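Local coordinates for disulfide bond forming protein (DsbF) (Mycobacterium tuberculosis, PDB 3IOS) that probably acts as a secreted thiol oxidase of the thioredoxin family, introducing disulfide bonds into reduced, unfolded exported proteins, at residues F22-L27 and T98-D102; F46-W50 and A77-Q81; P117-F121 and V131-M135. All blocks are in the same frame, centred on the assembly; numbering follows the deposited sequence.

Interaction 1: residues F22-L27 and T98-D102; sequences FSAKTL and TQLAD
F22 brings CE1 of its ring within 4.3 Å of L100 CD1, which lies at the ring edge, near its plane. A24 adds its methyl, CB, to the same leucine branch. K25 meets the edge strand through its backbone: its O accepts from A101 N at 3.0 Å, nearly straight at hydrogen (166°), while its N donates to water 1, which passes the link on to A101 O. The K25 amine turns outward to a salt bridge with D31. T26 keeps CG2 beside its backbone N, where it meets T98 CG2 at 3.8 Å and L100 CD2 at 4.0 Å; its OG1 is left to D28 and the amide of H30. L27 N donates to Q99 O at 2.8 Å, and T26 CA lies 3.2 Å from that same oxygen. The L27 side chain then covers A101 CB through CD2 (4.2 Å) and continues onto helix 82-91. Strand 23-25 thus crosses strand 98-101 almost at right angles (96°), with a single bridge just past its end, T26 with L100. The two-stranded N-terminal sheet is fastened to the edge of the central sheet by peptide groups and small apolar contacts, while the K25 amine pairs with D31.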
loop_
_atom_site.group_PDB
_atom_site.type_symbol
_atom_site.label_atom_id
_atom_site.label_comp_id
_atom_site.label_asym_id
_atom_site.label_seq_id
_atom_site.Cartn_x
_atom_site.Cartn_y
_atom_site.Cartn_z
ATOM N N PHE A 22 4.449 -12.055 5.574
ATOM C CA PHE A 22 3.086 -12.284 5.118
ATOM C C PHE A 22 3.100 -12.526 3.616
ATOM O O PHE A 22 4.043 -12.145 2.924
ATOM C CB PHE A 22 2.201 -11.074 5.460
ATOM C CG PHE A 22 2.487 -9.843 4.631
ATOM C CD1 PHE A 22 1.924 -9.689 3.368
ATOM C CD2 PHE A 22 3.317 -8.836 5.120
ATOM C CE1 PHE A 22 2.184 -8.552 2.600
ATOM C CE2 PHE A 22 3.583 -7.694 4.358
ATOM C CZ PHE A 22 3.012 -7.553 3.097
ATOM N N SER A 23 2.063 -13.185 3.119
ATOM C CA SER A 23 1.950 -13.447 1.694
ATOM C C SER A 23 0.570 -12.956 1.277
ATOM O O SER A 23 -0.287 -12.726 2.126
ATOM C CB SER A 23 2.099 -14.942 1.405
ATOM O OG SER A 23 1.159 -15.694 2.148
ATOM N N ALA A 24 0.365 -12.786 -0.022
ATOM C CA ALA A 24 -0.917 -12.314 -0.520
ATOM C C ALA A 24 -1.024 -12.531 -2.021
ATOM O O ALA A 24 -0.075 -12.977 -2.660
ATOM C CB ALA A 24 -1.088 -10.828 -0.190
ATOM N N LYS A 25 -2.193 -12.225 -2.577
ATOM C CA LYS A 25 -2.423 -12.361 -4.011
ATOM C C LYS A 25 -2.672 -10.977 -4.596
ATOM O O LYS A 25 -3.389 -10.176 -4.001
ATOM C CB LYS A 25 -3.646 -13.244 -4.282
ATOM C CG LYS A 25 -3.395 -14.749 -4.236
ATOM C CD LYS A 25 -2.672 -15.228 -5.489
ATOM C CE LYS A 25 -2.550 -16.745 -5.525
ATOM N NZ LYS A 25 -1.802 -17.208 -6.729
ATOM N N THR A 26 -2.079 -10.690 -5.748
ATOM C CA THR A 26 -2.284 -9.390 -6.379
ATOM C C THR A 26 -3.601 -9.423 -7.139
ATOM O O THR A 26 -4.129 -10.494 -7.443
ATOM C CB THR A 26 -1.159 -9.039 -7.368
ATOM O OG1 THR A 26 -1.227 -9.901 -8.515
ATOM C CG2 THR A 26 0.196 -9.194 -6.701
ATOM N N LEU A 27 -4.133 -8.246 -7.442
ATOM C CA LEU A 27 -5.391 -8.159 -8.171
ATOM C C LEU A 27 -5.316 -8.844 -9.529
ATOM O O LEU A 27 -6.328 -9.328 -10.040
ATOM C CB LEU A 27 -5.788 -6.699 -8.375
ATOM C CG LEU A 27 -6.904 -6.120 -7.511
ATOM C CD1 LEU A 27 -7.247 -4.736 -8.042
ATOM C CD2 LEU A 27 -8.136 -7.013 -7.552
ATOM N N THR A 98 1.873 -2.422 -7.659
ATOM C CA THR A 98 1.227 -3.610 -7.117
ATOM C C THR A 98 0.005 -3.337 -6.251
ATOM O O THR A 98 0.040 -2.481 -5.368
ATOM C CB THR A 98 2.222 -4.441 -6.277
ATOM O OG1 THR A 98 3.372 -4.759 -7.070
ATOM C CG2 THR A 98 1.569 -5.732 -5.798
ATOM N N GLN A 99 -1.072 -4.078 -6.507
ATOM C CA GLN A 99 -2.299 -3.955 -5.723
ATOM C C GLN A 99 -2.639 -5.331 -5.138
ATOM O O GLN A 99 -2.789 -6.301 -5.878
ATOM C CB GLN A 99 -3.464 -3.484 -6.602
ATOM C CG GLN A 99 -3.303 -2.100 -7.203
ATOM C CD GLN A 99 -3.261 -1.010 -6.162
ATOM O OE1 GLN A 99 -3.671 -1.209 -5.013
ATOM N NE2 GLN A 99 -2.771 0.161 -6.556
ATOM N N LEU A 100 -2.753 -5.416 -3.815
ATOM C CA LEU A 100 -3.090 -6.681 -3.163
ATOM C C LEU A 100 -4.570 -6.744 -2.823
ATOM O O LEU A 100 -5.143 -5.784 -2.303
ATOM C CB LEU A 100 -2.291 -6.859 -1.869
ATOM C CG LEU A 100 -0.777 -6.703 -1.979
ATOM C CD1 LEU A 100 -0.145 -6.998 -0.633
ATOM C CD2 LEU A 100 -0.239 -7.632 -3.045
ATOM N N ALA A 101 -5.190 -7.884 -3.113
ATOM C CA ALA A 101 -6.607 -8.074 -2.807
ATOM C C ALA A 101 -6.683 -8.793 -1.462
ATOM O O ALA A 101 -6.723 -10.023 -1.409
ATOM C CB ALA A 101 -7.269 -8.908 -3.896
ATOM N N ASP A 102 -6.703 -8.017 -0.382
ATOM C CA ASP A 102 -6.727 -8.555 0.978
ATOM C C ASP A 102 -8.139 -8.861 1.474
ATOM O O ASP A 102 -8.579 -8.334 2.497
ATOM C CB ASP A 102 -6.024 -7.564 1.922
ATOM C CG ASP A 102 -5.788 -8.133 3.309
ATOM O OD1 ASP A 102 -5.417 -9.324 3.406
ATOM O OD2 ASP A 102 -5.956 -7.390 4.297
HETATM O O HOH W 1 -4.270 -11.242 -0.764
#

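Interaction 2: residues F46-W50 and A77-Q81; sequences FWAPW and AGLDQ
In this thioredoxin-fold part of the longer secreted protein, W47 and A77 form the last parallel pair at the C-terminal ends of two neighbouring strands, before both run out into loops. W47 O accepts from G78 N at 2.9 Å, and A77 CA approaches the same oxygen at 3.2 Å as a CA-H...O contact. The W47 indole folds back over its partner: with CG between the backbone N and the carbonyl carbon (chi1 59°), its six-membered ring lies over the A77 methyl, CB standing 3.4 Å from the ring centroid and 14° off the normal, a close CH-pi contact. NE1 of W47 is held by Q99 OE1, which fixes the turn of the indole, and F88 stacks on this ring. Farther along, P49 CD rests 3.8 Å from D80 CB. W50 turns an indole edge to residues 79-80, NE1 giving L79 O a bond of 2.9 Å, nearly straight at hydrogen (165°); the oxygen lies almost in the indole plane, whereas the donor stands above the carbonyl plane of L79. CZ2 of W50 meets L79 CD1 at 3.7 Å, and D80 OD1 sits at the ring edge by CD1. The other carboxylate oxygen, D80 OD2, accepts from Q81 N at 2.7 Å, just where helix 82-91 is about to begin. W50 directly precedes C51, whose disulfide with C54 has been seen in a structure of this protein, and the W47 side chain touches these CxxC residues; residues 46-50 thus lead into the redox site, at the strand ends where thioredoxin-fold proteins carry their CxxC motif.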
loop_
_atom_site.group_PDB
_atom_site.type_symbol
_atom_site.label_atom_id
_atom_site.label_comp_id
_atom_site.label_asym_id
_atom_site.label_seq_id
_atom_site.Cartn_x
_atom_site.Cartn_y
_atom_site.Cartn_z
ATOM N N PHE A 46 -3.057 1.295 2.464
ATOM C CA PHE A 46 -4.252 0.516 2.768
ATOM C C PHE A 46 -5.490 1.289 2.354
ATOM O O PHE A 46 -5.726 2.406 2.823
ATOM C CB PHE A 46 -4.286 0.190 4.261
ATOM C CG PHE A 46 -3.060 -0.538 4.740
ATOM C CD1 PHE A 46 -1.863 0.145 4.956
ATOM C CD2 PHE A 46 -3.088 -1.917 4.928
ATOM C CE1 PHE A 46 -0.716 -0.539 5.354
ATOM C CE2 PHE A 46 -1.944 -2.606 5.325
ATOM C CZ PHE A 46 -0.757 -1.914 5.536
ATOM N N TRP A 47 -6.275 0.693 1.461
ATOM C CA TRP A 47 -7.479 1.344 0.956
ATOM C C TRP A 47 -8.675 0.412 0.829
ATOM O O TRP A 47 -8.533 -0.810 0.861
ATOM C CB TRP A 47 -7.203 1.997 -0.415
ATOM C CG TRP A 47 -6.730 1.067 -1.522
ATOM C CD1 TRP A 47 -5.440 0.723 -1.816
ATOM C CD2 TRP A 47 -7.549 0.411 -2.499
ATOM N NE1 TRP A 47 -5.404 -0.096 -2.925
ATOM C CE2 TRP A 47 -6.685 -0.299 -3.367
ATOM C CE3 TRP A 47 -8.930 0.369 -2.737
ATOM C CZ2 TRP A 47 -7.155 -1.056 -4.440
ATOM C CZ3 TRP A 47 -9.398 -0.388 -3.810
ATOM C CH2 TRP A 47 -8.513 -1.082 -4.651
ATOM N N ALA A 48 -9.855 1.013 0.714
ATOM C CA ALA A 48 -11.113 0.282 0.534
ATOM C C ALA A 48 -11.749 0.978 -0.668
ATOM O O ALA A 48 -11.748 2.202 -0.749
ATOM C CB ALA A 48 -12.000 0.417 1.772
ATOM N N PRO A 49 -12.309 0.207 -1.611
ATOM C CA PRO A 49 -12.933 0.761 -2.817
ATOM C C PRO A 49 -14.035 1.794 -2.603
ATOM O O PRO A 49 -14.173 2.734 -3.388
ATOM C CB PRO A 49 -13.470 -0.481 -3.539
ATOM C CG PRO A 49 -12.654 -1.602 -2.993
ATOM C CD PRO A 49 -12.503 -1.250 -1.549
ATOM N N TRP A 50 -14.815 1.611 -1.542
ATOM C CA TRP A 50 -15.934 2.491 -1.236
ATOM C C TRP A 50 -15.559 3.706 -0.406
ATOM O O TRP A 50 -16.427 4.550 -0.107
ATOM C CB TRP A 50 -17.017 1.686 -0.514
ATOM C CG TRP A 50 -16.450 0.842 0.590
ATOM C CD1 TRP A 50 -16.169 -0.491 0.545
ATOM C CD2 TRP A 50 -16.013 1.301 1.874
ATOM N NE1 TRP A 50 -15.583 -0.895 1.719
ATOM C CE2 TRP A 50 -15.482 0.186 2.557
ATOM C CE3 TRP A 50 -16.028 2.546 2.521
ATOM C CZ2 TRP A 50 -14.951 0.278 3.848
ATOM C CZ3 TRP A 50 -15.501 2.639 3.803
ATOM C CH2 TRP A 50 -14.976 1.507 4.455
ATOM N N ALA A 77 -5.796 -3.473 -0.755
ATOM C CA ALA A 77 -7.240 -3.283 -0.747
ATOM C C ALA A 77 -7.937 -4.241 0.200
ATOM O O ALA A 77 -7.645 -5.435 0.217
ATOM C CB ALA A 77 -7.792 -3.452 -2.149
ATOM N N GLY A 78 -8.865 -3.709 0.983
ATOM C CA GLY A 78 -9.598 -4.539 1.913
ATOM C C GLY A 78 -11.035 -4.091 2.089
ATOM O O GLY A 78 -11.477 -3.109 1.489
ATOM N N LEU A 79 -11.767 -4.848 2.903
ATOM C CA LEU A 79 -13.157 -4.556 3.234
ATOM C C LEU A 79 -14.125 -4.562 2.057
ATOM O O LEU A 79 -15.071 -3.777 2.017
ATOM C CB LEU A 79 -13.241 -3.213 3.969
ATOM C CG LEU A 79 -12.358 -3.104 5.216
ATOM C CD1 LEU A 79 -12.647 -1.795 5.936
ATOM C CD2 LEU A 79 -12.621 -4.286 6.141
ATOM N N ASP A 80 -13.885 -5.449 1.102
ATOM C CA ASP A 80 -14.750 -5.564 -0.063
ATOM C C ASP A 80 -14.278 -6.754 -0.882
ATOM O O ASP A 80 -13.354 -7.458 -0.473
ATOM C CB ASP A 80 -14.700 -4.277 -0.888
ATOM C CG ASP A 80 -15.999 -4.009 -1.628
ATOM O OD1 ASP A 80 -16.249 -2.841 -1.989
ATOM O OD2 ASP A 80 -16.765 -4.970 -1.854
ATOM N N GLN A 81 -14.915 -6.986 -2.024
ATOM C CA GLN A 81 -14.538 -8.098 -2.884
ATOM C C GLN A 81 -13.795 -7.599 -4.119
ATOM O O GLN A 81 -13.767 -6.400 -4.401
ATOM C CB GLN A 81 -15.784 -8.893 -3.289
ATOM C CG GLN A 81 -16.564 -9.428 -2.092
ATOM C CD GLN A 81 -15.783 -10.454 -1.284
ATOM O OE1 GLN A 81 -16.043 -10.653 -0.097
ATOM N NE2 GLN A 81 -14.832 -11.121 -1.930
#

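Interaction 3: residues P117-F121 and V131-M135; sequences PAYAF and VRGRM
Y119 and V131 form an antiparallel hydrogen-bonded pair in the C-terminal beta hairpin of the thioredoxin fold, joining strands 118-122 and 128-132. Y119 N donates to V131 O at 2.9 Å, in the carbonyl plane, and V131 N returns a bond of 2.8 Å to Y119 O. A118 faces R132 in the adjoining non-hydrogen-bonded pair, and beyond it G133 N reaches P117 O, the carbonyl of the residue that follows the cis peptide bond. G133 has a backbone shape that leaves no room for a CB next to the R132 carbonyl O. M135 and F121 pack with Y119 and V131 on the face that these two residues share. With M135 CG anti to the backbone N (chi1 -163°) and the chain extended through chi2, SD lies above the Y119 ring, at a distance of 4.8 Å from its centroid, and at the edge of the F121 ring, 3.7 Å from CZ, two Met-aromatic contacts made by one sulfur. The bend at chi3 (-65°) then turns CE of M135 to the CZ-CE1 side of F121, where V131 CG2, set beside its own backbone N, touches CE1 at 3.9 Å. F121 thereby has the valine and the methionine along one edge, with helix 137-147 close by. The Y119 ring takes G133 O at its edge and stacks on W45, while its hydroxyl is hydrogen-bonded to E57. Water 2 donates both to Y119 OH and to M135 O, each at 2.9 Å.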
loop_
_atom_site.group_PDB
_atom_site.type_symbol
_atom_site.label_atom_id
_atom_site.label_comp_id
_atom_site.label_asym_id
_atom_site.label_seq_id
_atom_site.Cartn_x
_atom_site.Cartn_y
_atom_site.Cartn_z
ATOM N N PRO A 117 -8.082 5.483 5.454
ATOM C CA PRO A 117 -6.839 5.061 4.811
ATOM C C PRO A 117 -5.707 4.960 5.824
ATOM O O PRO A 117 -5.798 5.492 6.933
ATOM C CB PRO A 117 -6.599 6.162 3.789
ATOM C CG PRO A 117 -7.069 7.374 4.526
ATOM C CD PRO A 117 -8.361 6.905 5.175
ATOM N N ALA A 118 -4.651 4.254 5.441
ATOM C CA ALA A 118 -3.481 4.105 6.291
ATOM C C ALA A 118 -2.283 3.888 5.384
ATOM O O ALA A 118 -2.432 3.487 4.224
ATOM C CB ALA A 118 -3.646 2.926 7.241
ATOM N N TYR A 119 -1.100 4.166 5.918
ATOM C CA TYR A 119 0.139 4.015 5.169
ATOM C C TYR A 119 1.192 3.343 6.033
ATOM O O TYR A 119 1.326 3.663 7.214
ATOM C CB TYR A 119 0.662 5.394 4.748
ATOM C CG TYR A 119 -0.222 6.123 3.774
ATOM C CD1 TYR A 119 0.032 6.071 2.406
ATOM C CD2 TYR A 119 -1.338 6.834 4.214
ATOM C CE1 TYR A 119 -0.800 6.706 1.495
ATOM C CE2 TYR A 119 -2.183 7.472 3.309
ATOM C CZ TYR A 119 -1.905 7.401 1.951
ATOM O OH TYR A 119 -2.729 8.025 1.043
ATOM N N ALA A 120 1.927 2.396 5.460
ATOM C CA ALA A 120 2.999 1.749 6.202
ATOM C C ALA A 120 4.279 2.092 5.461
ATOM O O ALA A 120 4.418 1.785 4.277
ATOM C CB ALA A 120 2.797 0.245 6.253
ATOM N N PHE A 121 5.203 2.755 6.150
ATOM C CA PHE A 121 6.466 3.131 5.530
ATOM C C PHE A 121 7.549 2.165 5.972
ATOM O O PHE A 121 7.764 1.952 7.163
ATOM C CB PHE A 121 6.825 4.579 5.890
ATOM C CG PHE A 121 5.807 5.580 5.409
ATOM C CD1 PHE A 121 4.699 5.900 6.190
ATOM C CD2 PHE A 121 5.913 6.139 4.139
ATOM C CE1 PHE A 121 3.711 6.761 5.710
ATOM C CE2 PHE A 121 4.928 7.000 3.653
ATOM C CZ PHE A 121 3.824 7.310 4.441
ATOM N N VAL A 131 1.136 4.925 9.663
ATOM C CA VAL A 131 0.452 6.193 9.850
ATOM C C VAL A 131 -1.009 5.999 9.480
ATOM O O VAL A 131 -1.333 5.628 8.356
ATOM C CB VAL A 131 1.055 7.297 8.959
ATOM C CG1 VAL A 131 0.258 8.584 9.117
ATOM C CG2 VAL A 131 2.518 7.525 9.328
ATOM N N ARG A 132 -1.896 6.245 10.434
ATOM C CA ARG A 132 -3.318 6.085 10.183
ATOM C C ARG A 132 -3.956 7.431 9.900
ATOM O O ARG A 132 -3.836 8.369 10.690
ATOM C CB ARG A 132 -3.986 5.430 11.389
ATOM C CG ARG A 132 -3.426 4.060 11.703
ATOM C CD ARG A 132 -4.064 3.472 12.947
ATOM N NE ARG A 132 -3.644 2.090 13.161
ATOM C CZ ARG A 132 -2.400 1.716 13.441
ATOM N NH1 ARG A 132 -2.122 0.432 13.614
ATOM N NH2 ARG A 132 -1.434 2.618 13.557
ATOM N N GLY A 133 -4.629 7.524 8.763
ATOM C CA GLY A 133 -5.275 8.763 8.399
ATOM C C GLY A 133 -4.909 9.168 6.989
ATOM O O GLY A 133 -4.162 8.470 6.304
ATOM N N ARG A 134 -5.436 10.306 6.560
ATOM C CA ARG A 134 -5.170 10.806 5.224
ATOM C C ARG A 134 -3.779 11.410 5.168
ATOM O O ARG A 134 -3.173 11.705 6.198
ATOM C CB ARG A 134 -6.219 11.850 4.838
ATOM C CG ARG A 134 -6.362 12.986 5.833
ATOM C CD ARG A 134 -7.531 13.893 5.474
ATOM N NE ARG A 134 -8.782 13.147 5.369
ATOM C CZ ARG A 134 -9.977 13.708 5.203
ATOM N NH1 ARG A 134 -11.060 12.947 5.117
ATOM N NH2 ARG A 134 -10.091 15.028 5.130
ATOM N N MET A 135 -3.267 11.572 3.956
ATOM C CA MET A 135 -1.956 12.156 3.784
ATOM C C MET A 135 -1.904 12.999 2.526
ATOM O O MET A 135 -2.357 12.582 1.459
ATOM C CB MET A 135 -0.887 11.072 3.721
ATOM C CG MET A 135 0.499 11.623 3.953
ATOM S SD MET A 135 1.711 10.365 4.228
ATOM C CE MET A 135 1.158 9.643 5.795
HETATM O O HOH W 2 -1.955 10.416 -0.434
#

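From the N terminus, residues 22-27, which carry the first strand of the small N-terminal sheet, meet residues 98-102, so that interaction 1 closes a loop of 70 residues. Nested inside it, interaction 2 closes the shorter path from strand 42-47 through helix 52-67 to the end of strand 72-77. The two meet directly: A77 N and O probably bond to L100 O and D102 N, joining edge strand to inner strand. Interaction 3 follows in series as a local hairpin on the other side of the chain's centre from interaction 1; F46 N probably bonds to A118 O, linking it to interaction 2. Together they span the five-stranded sheet from one edge to the other.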